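Local coordinates for protein endoglucanase (Thermotoga maritima, PDB 1VHO) that probably acts as a metal-dependent aminopeptidase of the M42 family, whose members work with two divalent metal ions per subunit, at residues Ala66-Ile71 / Ala175-Leu180; Lys169-Arg174 / Glu313-Arg318; Met226-Ala231 / Ile303-Met308. One frame throughout, in Å; residues are numbered along the deposited sequence.

Interaction 1 of 3, residues Ala66-Ile71 / Ala175-Leu180; sequences AHVDEI and ASCGVL
A66, near the end of strand 61-67, lies over helix 171-187 at S176, with 5.8 Å between the CA atom of A66 and the CA atom of S176. The A66 methyl points at the helix and does most of the touching: its CB meets L180 CD1 at 3.6 Å and S176 CB at 3.9 Å, so one small group rests between two residues a helical turn apart. The leucine arrives with a single methyl branch, CD1, which also lies close to the A66 backbone N. This is the packing of an alpha-beta-alpha zinc-exopeptidase fold, in which helices cover a mixed central sheet, with predicted metal ligands such as H67, the residue after A66, at the ends of strands. The CB of H67 points away from the helix, its NE2 bonds to D287 OD2, and a bound cacodylate lies nearby. The next helix contact is made by C177. With SG beside its own backbone N (chi1 -72°), the sulfur lies 3.3 Å from H67 O and 3.8 Å from V68 CG1. F200 of the neighbouring strand 195-201 touches the V68, C177 and L180 side chains.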
ATOM      1  N   ALA A  66      -5.341  -2.785   5.027  1.00 14.31           N
ATOM      2  CA  ALA A  66      -4.254  -2.453   4.081  1.00 15.23           C
ATOM      3  C   ALA A  66      -3.751  -1.027   4.349  1.00 17.87           C
ATOM      4  O   ALA A  66      -4.552  -0.201   4.814  1.00 17.65           O
ATOM      5  CB  ALA A  66      -4.767  -2.549   2.642  1.00 14.33           C
ATOM      6  N   HIS A  67      -2.465  -0.779   4.163  1.00 17.71           N
ATOM      7  CA  HIS A  67      -1.938   0.588   4.325  1.00 19.88           C
ATOM      8  C   HIS A  67      -2.203   1.338   2.998  1.00 21.44           C
ATOM      9  O   HIS A  67      -2.336   0.694   1.939  1.00 18.37           O
ATOM     10  CB  HIS A  67      -0.423   0.553   4.535  1.00 19.34           C
ATOM     11  CG  HIS A  67       0.071  -0.122   5.761  1.00 23.61           C
ATOM     12  ND1 HIS A  67       0.173   0.539   6.976  1.00 26.53           N
ATOM     13  CD2 HIS A  67       0.518  -1.395   5.973  1.00 24.08           C
ATOM     14  CE1 HIS A  67       0.659  -0.285   7.880  1.00 26.84           C
ATOM     15  NE2 HIS A  67       0.880  -1.453   7.297  1.00 31.17           N
ATOM     16  N   VAL A  68      -2.144   2.670   3.006  1.00 19.48           N
ATOM     17  CA  VAL A  68      -2.439   3.401   1.769  1.00 20.00           C
ATOM     18  C   VAL A  68      -1.352   4.379   1.345  1.00 17.69           C
ATOM     19  O   VAL A  68      -1.390   4.804   0.173  1.00 17.18           O
ATOM     20  CB  VAL A  68      -3.747   4.218   1.824  1.00 21.40           C
ATOM     21  CG1 VAL A  68      -4.973   3.387   2.211  1.00 23.20           C
ATOM     22  CG2 VAL A  68      -3.641   5.390   2.779  1.00 26.00           C
ATOM     23  N   ASP A  69      -0.447   4.757   2.261  1.00 16.95           N
ATOM     24  CA  ASP A  69       0.543   5.769   1.911  1.00 17.80           C
ATOM     25  C   ASP A  69       1.680   5.325   1.045  1.00 18.19           C
ATOM     26  O   ASP A  69       1.858   4.158   0.624  1.00 17.34           O
ATOM     27  CB  ASP A  69       1.073   6.450   3.218  1.00 17.38           C
ATOM     28  CG  ASP A  69       2.002   5.566   4.030  1.00 24.99           C
ATOM     29  OD1 ASP A  69       2.021   4.333   3.807  1.00 27.47           O
ATOM     30  OD2 ASP A  69       2.738   6.022   4.934  1.00 21.83           O
ATOM     31  N   GLU A  70       2.526   6.300   0.708  1.00 16.14           N
ATOM     32  CA  GLU A  70       3.732   6.084  -0.074  1.00 16.04           C
ATOM     33  C   GLU A  70       4.823   7.010   0.474  1.00 17.14           C
ATOM     34  O   GLU A  70       4.526   7.963   1.207  1.00 17.45           O
ATOM     35  CB  GLU A  70       3.565   6.403  -1.569  1.00 12.17           C
ATOM     36  CG  GLU A  70       3.216   7.916  -1.811  1.00 13.86           C
ATOM     37  CD  GLU A  70       2.686   8.052  -3.244  1.00 15.89           C
ATOM     38  OE1 GLU A  70       3.505   8.188  -4.190  1.00 15.19           O
ATOM     39  OE2 GLU A  70       1.466   8.001  -3.461  1.00 13.82           O
ATOM     40  N   ILE A  71       6.038   6.795   0.041  1.00 17.44           N
ATOM     41  CA  ILE A  71       7.119   7.654   0.526  1.00 20.07           C
ATOM     42  C   ILE A  71       6.971   9.045  -0.080  1.00 19.25           C
ATOM     43  O   ILE A  71       6.415   9.307  -1.155  1.00 16.41           O
ATOM     44  CB  ILE A  71       8.494   7.064   0.228  1.00 26.88           C
ATOM     45  CG1 ILE A  71       8.783   7.051  -1.255  1.00 26.96           C
ATOM     46  CG2 ILE A  71       8.606   5.650   0.829  1.00 26.97           C
ATOM     47  CD1 ILE A  71       9.982   7.934  -1.599  1.00 33.09           C
ATOM     48  N   ALA A 175      -0.990  -2.158  -4.157  1.00 14.03           N
ATOM     49  CA  ALA A 175      -1.495  -3.453  -4.677  1.00 14.93           C
ATOM     50  C   ALA A 175      -2.468  -4.030  -3.662  1.00 15.95           C
ATOM     51  O   ALA A 175      -3.508  -4.566  -4.071  1.00 15.25           O
ATOM     52  CB  ALA A 175      -0.339  -4.429  -4.892  1.00 15.50           C
ATOM     53  N   SER A 176      -2.206  -3.869  -2.361  1.00 13.27           N
ATOM     54  CA  SER A 176      -3.099  -4.359  -1.321  1.00 14.66           C
ATOM     55  C   SER A 176      -4.428  -3.598  -1.295  1.00 15.13           C
ATOM     56  O   SER A 176      -5.496  -4.181  -1.048  1.00 14.20           O
ATOM     57  CB  SER A 176      -2.421  -4.238   0.056  1.00 13.80           C
ATOM     58  OG  SER A 176      -1.264  -5.113   0.104  1.00 18.09           O
ATOM     59  N   CYS A 177      -4.376  -2.290  -1.542  1.00 13.82           N
ATOM     60  CA  CYS A 177      -5.579  -1.483  -1.660  1.00 14.48           C
ATOM     61  C   CYS A 177      -6.395  -2.086  -2.835  1.00 13.70           C
ATOM     62  O   CYS A 177      -7.602  -2.244  -2.653  1.00 13.79           O
ATOM     63  CB  CYS A 177      -5.254   0.003  -2.035  1.00 15.25           C
ATOM     64  SG  CYS A 177      -4.507   0.831  -0.564  1.00 14.28           S
ATOM     65  N   GLY A 178      -5.773  -2.409  -3.926  1.00 13.99           N
ATOM     66  CA  GLY A 178      -6.409  -2.995  -5.119  1.00 15.94           C
ATOM     67  C   GLY A 178      -7.093  -4.340  -4.721  1.00 16.74           C
ATOM     68  O   GLY A 178      -8.222  -4.609  -5.111  1.00 14.87           O
ATOM     69  N   VAL A 179      -6.396  -5.170  -3.946  1.00 15.72           N
ATOM     70  CA  VAL A 179      -7.000  -6.455  -3.516  1.00 15.38           C
ATOM     71  C   VAL A 179      -8.302  -6.186  -2.755  1.00 17.11           C
ATOM     72  O   VAL A 179      -9.362  -6.759  -3.022  1.00 15.31           O
ATOM     73  CB  VAL A 179      -6.073  -7.198  -2.512  1.00 12.46           C
ATOM     74  CG1 VAL A 179      -6.859  -8.412  -1.894  1.00 12.32           C
ATOM     75  CG2 VAL A 179      -4.793  -7.673  -3.141  1.00 13.80           C
ATOM     76  N   LEU A 180      -8.256  -5.222  -1.813  1.00 15.36           N
ATOM     77  CA  LEU A 180      -9.460  -4.970  -1.002  1.00 15.91           C
ATOM     78  C   LEU A 180     -10.591  -4.369  -1.808  1.00 17.16           C
ATOM     79  O   LEU A 180     -11.779  -4.668  -1.519  1.00 16.33           O
ATOM     80  CB  LEU A 180      -9.086  -4.174   0.252  1.00 17.89           C
ATOM     81  CG  LEU A 180      -8.048  -4.895   1.161  1.00 18.11           C
ATOM     82  CD1 LEU A 180      -7.960  -4.152   2.490  1.00 18.09           C
ATOM     83  CD2 LEU A 180      -8.507  -6.349   1.417  1.00 17.78           C
TER

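Interaction 2 of 3, residues Lys169-Arg174 / Glu313-Arg318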
ATOM      1  N   LYS A 169       5.129   3.070  -8.995  1.00 10.95           N
ATOM      2  CA  LYS A 169       5.517   3.414  -7.635  1.00 12.20           C
ATOM      3  C   LYS A 169       4.448   2.950  -6.638  1.00 12.65           C
ATOM      4  O   LYS A 169       3.263   2.845  -7.005  1.00 14.20           O
ATOM      5  CB  LYS A 169       5.704   4.939  -7.436  1.00 12.44           C
ATOM      6  CG  LYS A 169       4.386   5.743  -7.773  1.00 13.58           C
ATOM      7  CD  LYS A 169       4.665   7.215  -7.416  1.00 13.47           C
ATOM      8  CE  LYS A 169       3.471   8.138  -7.724  1.00 10.85           C
ATOM      9  NZ  LYS A 169       2.360   8.031  -6.751  1.00 10.47           N
ATOM     10  N   ALA A 170       4.864   2.885  -5.383  1.00 13.07           N
ATOM     11  CA  ALA A 170       3.927   2.610  -4.277  1.00 13.53           C
ATOM     12  C   ALA A 170       3.057   1.385  -4.356  1.00 12.45           C
ATOM     13  O   ALA A 170       2.133   1.252  -3.503  1.00 12.56           O
ATOM     14  CB  ALA A 170       2.987   3.833  -4.100  1.00 14.03           C
ATOM     15  N   LEU A 171       3.417   0.385  -5.162  1.00 11.88           N
ATOM     16  CA  LEU A 171       2.606  -0.845  -5.156  1.00 13.42           C
ATOM     17  C   LEU A 171       2.742  -1.616  -3.883  1.00 13.91           C
ATOM     18  O   LEU A 171       1.871  -2.422  -3.523  1.00 14.21           O
ATOM     19  CB  LEU A 171       2.916  -1.665  -6.428  1.00 13.88           C
ATOM     20  CG  LEU A 171       2.462  -1.028  -7.728  1.00 15.24           C
ATOM     21  CD1 LEU A 171       3.146  -1.662  -8.943  1.00 16.96           C
ATOM     22  CD2 LEU A 171       0.948  -1.114  -7.927  1.00 14.89           C
ATOM     23  N   ASP A 172       3.822  -1.424  -3.075  1.00 15.32           N
ATOM     24  CA  ASP A 172       3.961  -2.122  -1.822  1.00 16.62           C
ATOM     25  C   ASP A 172       2.754  -1.877  -0.912  1.00 16.80           C
ATOM     26  O   ASP A 172       2.553  -2.657   0.023  1.00 13.65           O
ATOM     27  CB  ASP A 172       5.303  -1.852  -1.129  1.00 19.11           C
ATOM     28  CG  ASP A 172       5.561  -0.351  -1.003  1.00 19.87           C
ATOM     29  OD1 ASP A 172       4.771   0.333  -0.339  1.00 19.14           O
ATOM     30  OD2 ASP A 172       6.508   0.153  -1.623  1.00 20.48           O
ATOM     31  N   ASN A 173       2.016  -0.759  -1.092  1.00 13.40           N
ATOM     32  CA  ASN A 173       0.779  -0.584  -0.352  1.00 14.34           C
ATOM     33  C   ASN A 173      -0.424  -0.578  -1.319  1.00 14.79           C
ATOM     34  O   ASN A 173      -1.504  -1.112  -1.042  1.00 13.68           O
ATOM     35  CB  ASN A 173       0.753   0.769   0.409  1.00 14.32           C
ATOM     36  CG  ASN A 173       1.632   0.703   1.647  1.00 20.72           C
ATOM     37  OD1 ASN A 173       1.834  -0.402   2.186  1.00 17.91           O
ATOM     38  ND2 ASN A 173       2.027   1.852   2.197  1.00 14.53           N
ATOM     39  N   ARG A 174      -0.242   0.030  -2.499  1.00 12.51           N
ATOM     40  CA  ARG A 174      -1.368   0.175  -3.446  1.00 14.02           C
ATOM     41  C   ARG A 174      -1.861  -1.157  -4.034  1.00 14.68           C
ATOM     42  O   ARG A 174      -3.068  -1.285  -4.303  1.00 14.29           O
ATOM     43  CB  ARG A 174      -1.081   1.195  -4.515  1.00 11.56           C
ATOM     44  CG  ARG A 174      -0.755   2.628  -4.025  1.00 12.43           C
ATOM     45  CD  ARG A 174      -1.994   3.367  -3.477  1.00 11.65           C
ATOM     46  NE  ARG A 174      -1.489   4.465  -2.639  1.00 14.15           N
ATOM     47  CZ  ARG A 174      -0.820   5.535  -3.035  1.00 14.98           C
ATOM     48  NH1 ARG A 174      -0.553   5.777  -4.323  1.00 10.18           N
ATOM     49  NH2 ARG A 174      -0.326   6.341  -2.057  1.00 15.43           N
ATOM     50  N   GLU A 313       8.354  -0.839  -8.806  1.00 18.97           N
ATOM     51  CA  GLU A 313       7.932  -2.103  -8.187  1.00 18.13           C
ATOM     52  C   GLU A 313       7.103  -2.849  -9.234  1.00 17.00           C
ATOM     53  O   GLU A 313       6.397  -2.189  -9.974  1.00 15.52           O
ATOM     54  CB  GLU A 313       7.049  -1.850  -6.951  1.00 17.44           C
ATOM     55  CG  GLU A 313       7.968  -1.190  -5.863  1.00 17.82           C
ATOM     56  CD  GLU A 313       7.181  -0.839  -4.613  1.00 17.77           C
ATOM     57  OE1 GLU A 313       5.982  -0.568  -4.710  1.00 17.87           O
ATOM     58  OE2 GLU A 313       7.805  -0.795  -3.515  1.00 18.34           O
HETATM   59  N   MSE A 314       7.064  -4.166  -9.158  1.00 14.94           N
HETATM   60  CA  MSE A 314       6.306  -4.926 -10.155  1.00 15.20           C
HETATM   61  C   MSE A 314       5.430  -5.975  -9.494  1.00 14.99           C
HETATM   62  O   MSE A 314       5.888  -6.657  -8.565  1.00 17.24           O
HETATM   63  CB  MSE A 314       7.344  -5.663 -11.061  1.00 16.19           C
HETATM   64  CG  MSE A 314       6.613  -6.551 -12.099  1.00 22.48           C
HETATM   65 SE   MSE A 314       7.931  -7.558 -13.099  1.00 42.27          SE
HETATM   66  CE  MSE A 314       8.646  -6.170 -14.201  1.00 29.87           C
ATOM     67  N   VAL A 315       4.160  -6.019  -9.858  1.00 14.41           N
ATOM     68  CA  VAL A 315       3.253  -7.030  -9.293  1.00 14.69           C
ATOM     69  C   VAL A 315       2.522  -7.708 -10.480  1.00 15.76           C
ATOM     70  O   VAL A 315       2.446  -7.145 -11.594  1.00 17.09           O
ATOM     71  CB  VAL A 315       2.179  -6.459  -8.366  1.00 19.89           C
ATOM     72  CG1 VAL A 315       2.834  -5.837  -7.112  1.00 23.82           C
ATOM     73  CG2 VAL A 315       1.328  -5.414  -9.092  1.00 18.86           C
ATOM     74  N   ASP A 316       1.992  -8.895 -10.192  1.00 14.79           N
ATOM     75  CA  ASP A 316       1.190  -9.606 -11.191  1.00 15.20           C
ATOM     76  C   ASP A 316      -0.265  -9.406 -10.840  1.00 14.82           C
ATOM     77  O   ASP A 316      -0.729  -9.864  -9.781  1.00 16.79           O
ATOM     78  CB  ASP A 316       1.543 -11.129 -11.078  1.00 17.74           C
ATOM     79  CG  ASP A 316       0.958 -11.899 -12.249  1.00 20.39           C
ATOM     80  OD1 ASP A 316      -0.214 -11.628 -12.593  1.00 17.37           O
ATOM     81  OD2 ASP A 316       1.681 -12.713 -12.869  1.00 21.05           O
ATOM     82  N   PRO A 317      -1.096  -8.766 -11.665  1.00 16.47           N
ATOM     83  CA  PRO A 317      -2.494  -8.548 -11.386  1.00 16.30           C
ATOM     84  C   PRO A 317      -3.270  -9.813 -11.113  1.00 18.09           C
ATOM     85  O   PRO A 317      -4.281  -9.753 -10.392  1.00 16.00           O
ATOM     86  CB  PRO A 317      -3.041  -7.773 -12.583  1.00 18.93           C
ATOM     87  CG  PRO A 317      -1.856  -7.329 -13.351  1.00 19.50           C
ATOM     88  CD  PRO A 317      -0.672  -8.196 -12.982  1.00 17.45           C
ATOM     89  N   ARG A 318      -2.800 -10.980 -11.628  1.00 17.02           N
ATOM     90  CA  ARG A 318      -3.526 -12.215 -11.308  1.00 18.36           C
ATOM     91  C   ARG A 318      -3.377 -12.585  -9.844  1.00 16.70           C
ATOM     92  O   ARG A 318      -4.306 -13.208  -9.284  1.00 16.09           O
ATOM     93  CB  ARG A 318      -3.047 -13.386 -12.173  1.00 23.15           C
ATOM     94  CG  ARG A 318      -3.231 -13.187 -13.675  1.00 31.17           C
ATOM     95  CD  ARG A 318      -2.495 -14.325 -14.399  1.00 36.85           C
ATOM     96  NE  ARG A 318      -1.041 -14.159 -14.182  1.00 40.78           N
ATOM     97  CZ  ARG A 318      -0.137 -15.035 -14.566  1.00 40.44           C
ATOM     98  NH1 ARG A 318      -0.534 -16.160 -15.193  1.00 44.19           N
ATOM     99  NH2 ARG A 318       1.134 -14.840 -14.351  1.00 41.37           N
TER
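E313 reaches across to the first turn of helix 171-187, where its carboxylate meets L171 and D172. Its CB packs on L171 CB at 4.2 Å, and the chain then runs out extended, with CG passing close to Y307 O. At the tip the two oxygens part. OE1 accepts from D172 N at 2.8 Å; the N-H...O angle is 141°, and the donor comes from the syn side, 34° out of the carboxylate plane. OE2 accepts from H309 N and lies 2.5 Å from D172 OD2, the two carboxylate planes standing 82° apart. D172 and H309 are predicted metal ligands, which is consistent with a second-shell role for E313; the other oxygen of D172, OD1, pairs with R281. Shortened to an alanine, the E313 side chain would probably leave D172 N and H309 N without their acceptor. L171 CD1 lies 3.5 Å from E313 O and 4.2 Å from V315 CG2. Farther on, D316 caps the next helix: its OD1 takes R318 N, while R318 grips the carboxylate side-on through NE and NH2. Strand 313-315 pairs antiparallel with strand 165-168, which leads into helix 171-187, and continues into helix 317-333, while S15 of helix 7-16 also touches L171.

Interaction 3 of 3, residues Met226-Ala231 / Ile303-Met308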
HETATM    1  N   MSE A 226      -3.063  -7.320   5.068  1.00 15.06           N
HETATM    2  CA  MSE A 226      -2.420  -7.450   3.773  1.00 14.81           C
HETATM    3  C   MSE A 226      -0.984  -6.919   3.850  1.00 17.52           C
HETATM    4  O   MSE A 226      -0.769  -5.866   4.459  1.00 16.94           O
HETATM    5  CB  MSE A 226      -3.139  -6.532   2.763  1.00 14.27           C
HETATM    6  CG  MSE A 226      -4.597  -6.799   2.505  1.00 17.86           C
HETATM    7 SE   MSE A 226      -4.791  -8.426   1.508  1.00 36.13          SE
HETATM    8  CE  MSE A 226      -5.005  -9.670   2.949  1.00 17.22           C
ATOM      9  N   ASP A 227      -0.117  -7.507   3.049  1.00 16.37           N
ATOM     10  CA  ASP A 227       1.252  -6.997   2.987  1.00 16.02           C
ATOM     11  C   ASP A 227       1.794  -7.413   1.615  1.00 14.46           C
ATOM     12  O   ASP A 227       1.026  -7.900   0.775  1.00 13.83           O
ATOM     13  CB  ASP A 227       2.110  -7.580   4.107  1.00 17.28           C
ATOM     14  CG  ASP A 227       3.253  -6.668   4.529  1.00 23.69           C
ATOM     15  OD1 ASP A 227       3.672  -5.753   3.781  1.00 23.56           O
ATOM     16  OD2 ASP A 227       3.761  -6.852   5.654  1.00 29.00           O
ATOM     17  N   VAL A 228       3.058  -7.132   1.373  1.00 14.39           N
ATOM     18  CA  VAL A 228       3.694  -7.556   0.127  1.00 15.54           C
ATOM     19  C   VAL A 228       5.008  -8.261   0.523  1.00 17.16           C
ATOM     20  O   VAL A 228       5.498  -8.010   1.637  1.00 17.20           O
ATOM     21  CB  VAL A 228       4.027  -6.419  -0.856  1.00 15.14           C
ATOM     22  CG1 VAL A 228       2.712  -5.843  -1.454  1.00 14.79           C
ATOM     23  CG2 VAL A 228       4.778  -5.325  -0.111  1.00 16.15           C
ATOM     24  N   THR A 229       5.498  -9.105  -0.370  1.00 17.08           N
ATOM     25  CA  THR A 229       6.775  -9.780  -0.047  1.00 19.59           C
ATOM     26  C   THR A 229       7.470 -10.209  -1.318  1.00 21.71           C
ATOM     27  O   THR A 229       6.920 -10.256  -2.408  1.00 19.03           O
ATOM     28  CB  THR A 229       6.440 -11.068   0.764  1.00 23.03           C
ATOM     29  OG1 THR A 229       7.628 -11.602   1.362  1.00 23.14           O
ATOM     30  CG2 THR A 229       5.865 -12.152  -0.157  1.00 17.19           C
ATOM     31  N   PHE A 230       8.707 -10.692  -1.201  1.00 26.79           N
ATOM     32  CA  PHE A 230       9.341 -11.318  -2.384  1.00 29.24           C
ATOM     33  C   PHE A 230      10.523 -12.143  -1.874  1.00 30.97           C
ATOM     34  O   PHE A 230      10.484 -13.366  -1.918  1.00 31.37           O
ATOM     35  CB  PHE A 230       9.754 -10.373  -3.492  1.00 31.53           C
ATOM     36  CG  PHE A 230       9.988 -11.086  -4.813  1.00 33.25           C
ATOM     37  CD1 PHE A 230       8.938 -11.732  -5.451  1.00 31.29           C
ATOM     38  CD2 PHE A 230      11.248 -11.127  -5.372  1.00 32.22           C
ATOM     39  CE1 PHE A 230       9.161 -12.419  -6.642  1.00 32.59           C
ATOM     40  CE2 PHE A 230      11.483 -11.833  -6.555  1.00 34.12           C
ATOM     41  CZ  PHE A 230      10.437 -12.479  -7.184  1.00 31.27           C
ATOM     42  N   ALA A 231      11.498 -11.427  -1.327  1.00 31.48           N
ATOM     43  CA  ALA A 231      12.709 -12.105  -0.826  1.00 31.74           C
ATOM     44  C   ALA A 231      12.483 -12.755   0.520  1.00 31.84           C
ATOM     45  O   ALA A 231      11.578 -12.451   1.284  1.00 28.91           O
ATOM     46  CB  ALA A 231      13.837 -11.091  -0.730  1.00 34.32           C
ATOM     47  N   ILE A 303       1.060 -10.119  -1.218  1.00 14.56           N
ATOM     48  CA  ILE A 303       1.146 -10.147  -2.685  1.00 14.93           C
ATOM     49  C   ILE A 303       2.633 -10.130  -3.080  1.00 16.03           C
ATOM     50  O   ILE A 303       3.396  -9.289  -2.562  1.00 16.22           O
ATOM     51  CB  ILE A 303       0.444  -8.886  -3.230  1.00 13.54           C
ATOM     52  CG1 ILE A 303      -1.084  -9.003  -3.086  1.00 17.46           C
ATOM     53  CG2 ILE A 303       0.816  -8.668  -4.710  1.00 14.50           C
ATOM     54  CD1 ILE A 303      -1.746 -10.158  -3.819  1.00 19.44           C
ATOM     55  N   PRO A 304       3.095 -11.033  -3.931  1.00 15.13           N
ATOM     56  CA  PRO A 304       4.483 -11.064  -4.379  1.00 16.13           C
ATOM     57  C   PRO A 304       4.784  -9.752  -5.126  1.00 15.03           C
ATOM     58  O   PRO A 304       3.959  -9.309  -5.935  1.00 14.96           O
ATOM     59  CB  PRO A 304       4.559 -12.198  -5.412  1.00 15.95           C
ATOM     60  CG  PRO A 304       3.409 -13.106  -4.966  1.00 14.81           C
ATOM     61  CD  PRO A 304       2.313 -12.114  -4.584  1.00 15.66           C
ATOM     62  N   LEU A 305       5.890  -9.145  -4.764  1.00 15.51           N
ATOM     63  CA  LEU A 305       6.232  -7.866  -5.462  1.00 15.88           C
ATOM     64  C   LEU A 305       7.706  -7.899  -5.757  1.00 18.59           C
ATOM     65  O   LEU A 305       8.517  -8.294  -4.916  1.00 19.92           O
ATOM     66  CB  LEU A 305       5.807  -6.735  -4.519  1.00 19.55           C
ATOM     67  CG  LEU A 305       6.083  -5.296  -4.943  1.00 23.63           C
ATOM     68  CD1 LEU A 305       5.114  -4.389  -4.182  1.00 20.72           C
ATOM     69  CD2 LEU A 305       7.524  -4.877  -4.638  1.00 25.39           C
ATOM     70  N   LYS A 306       8.113  -7.455  -6.938  1.00 17.51           N
ATOM     71  CA  LYS A 306       9.551  -7.437  -7.254  1.00 19.81           C
ATOM     72  C   LYS A 306      10.047  -6.013  -7.277  1.00 20.10           C
ATOM     73  O   LYS A 306       9.290  -5.083  -7.596  1.00 19.34           O
ATOM     74  CB  LYS A 306       9.680  -8.145  -8.615  1.00 22.17           C
ATOM     75  CG  LYS A 306      11.069  -8.660  -8.957  1.00 33.05           C
ATOM     76  CD  LYS A 306      11.011  -9.437 -10.278  1.00 35.60           C
ATOM     77  CE  LYS A 306      12.112 -10.470 -10.373  1.00 42.61           C
ATOM     78  NZ  LYS A 306      13.431  -9.872 -10.729  1.00 46.53           N
ATOM     79  N   TYR A 307      11.301  -5.758  -6.929  1.00 21.43           N
ATOM     80  CA  TYR A 307      11.910  -4.427  -6.968  1.00 24.19           C
ATOM     81  C   TYR A 307      11.335  -3.519  -5.889  1.00 26.00           C
ATOM     82  O   TYR A 307      11.043  -2.340  -6.056  1.00 26.36           O
ATOM     83  CB  TYR A 307      11.886  -3.768  -8.355  1.00 24.09           C
ATOM     84  CG  TYR A 307      12.291  -4.728  -9.458  1.00 27.17           C
ATOM     85  CD1 TYR A 307      13.535  -5.322  -9.494  1.00 28.74           C
ATOM     86  CD2 TYR A 307      11.346  -5.069 -10.434  1.00 28.79           C
ATOM     87  CE1 TYR A 307      13.853  -6.233 -10.512  1.00 29.96           C
ATOM     88  CE2 TYR A 307      11.642  -5.972 -11.435  1.00 31.30           C
ATOM     89  CZ  TYR A 307      12.898  -6.556 -11.451  1.00 32.39           C
ATOM     90  OH  TYR A 307      13.194  -7.446 -12.453  1.00 34.65           O
HETATM   91  N   MSE A 308      11.153  -4.127  -4.717  1.00 27.17           N
HETATM   92  CA  MSE A 308      10.639  -3.487  -3.530  1.00 30.45           C
HETATM   93  C   MSE A 308      11.316  -2.132  -3.300  1.00 30.21           C
HETATM   94  O   MSE A 308      12.530  -2.054  -3.470  1.00 29.76           O
HETATM   95  CB  MSE A 308      11.048  -4.347  -2.303  1.00 38.72           C
HETATM   96  CG  MSE A 308      10.453  -3.803  -1.011  1.00 49.02           C
HETATM   97 SE   MSE A 308       8.574  -4.173  -0.950  1.00 63.40          SE
HETATM   98  CE  MSE A 308       8.583  -6.087  -0.969  1.00 55.23           C
TER
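T229 O is held by two groups of segment 303-308: it accepts from L305 N at 2.8 Å, with an N-H...O angle of 157°, and a CA-H...O contact brings P304 CA to 3.2 Å. I303 O is met in a similar way, taking T229 N and the CA-H of V228. With I303 N donating to D227 O at 3.0 Å, these bonds make a parallel ladder in which V228 pairs with I303 and T229 with P304. V228 divides its two methyls: CG1 lies 3.9 Å from L305 CD1, and CG2 meets the terminal CE of M308, a selenomethionine, at 4.0 Å. Bends in the M308 chain (chi2 73°, chi3 62°) fold that methyl back onto the valine. K306 CG lies over one face of the F230 ring, 4.0 Å from F230 CE2, the two side chains crossing at a slant, while P304 CB stands at the ring's edge. D227, a predicted ligand of the first metal, points its CB away from segment 303-308; R281 pairs with its OD1, and T229 OG1 bonds to E276. In the mixed central sheet strands 222-229 and 297-304 are neighbours: V228 touches D172 and I303 touches V179 of helix 171-187; helix 317-333 meets I303 through L323 and P304 through D319, and P304 also touches I240 and L242.

Each of the three contacts holds a predicted metal ligand, and their centres lie about 9 Å (interactions 1 and 2), 8 Å (2 and 3) and 12 Å (1 and 3) apart. Interactions 1 and 2 use successive turns of helix 171-187 and alternate along the chain, in the order 66-71, 169-174, 175-180, 313-318. Both segments of interaction 3 come between the last two. Interactions 1 and 3 share the central sheet, where strands 61-67 and 222-229 are adjacent; a probable hydrogen bond from K306 N to M314 O joins 2 to 3, and E70 with K169 joins 1 to 2. Predicted ligands H67, D172 and D227, from distant parts of the sequence, are thereby brought together.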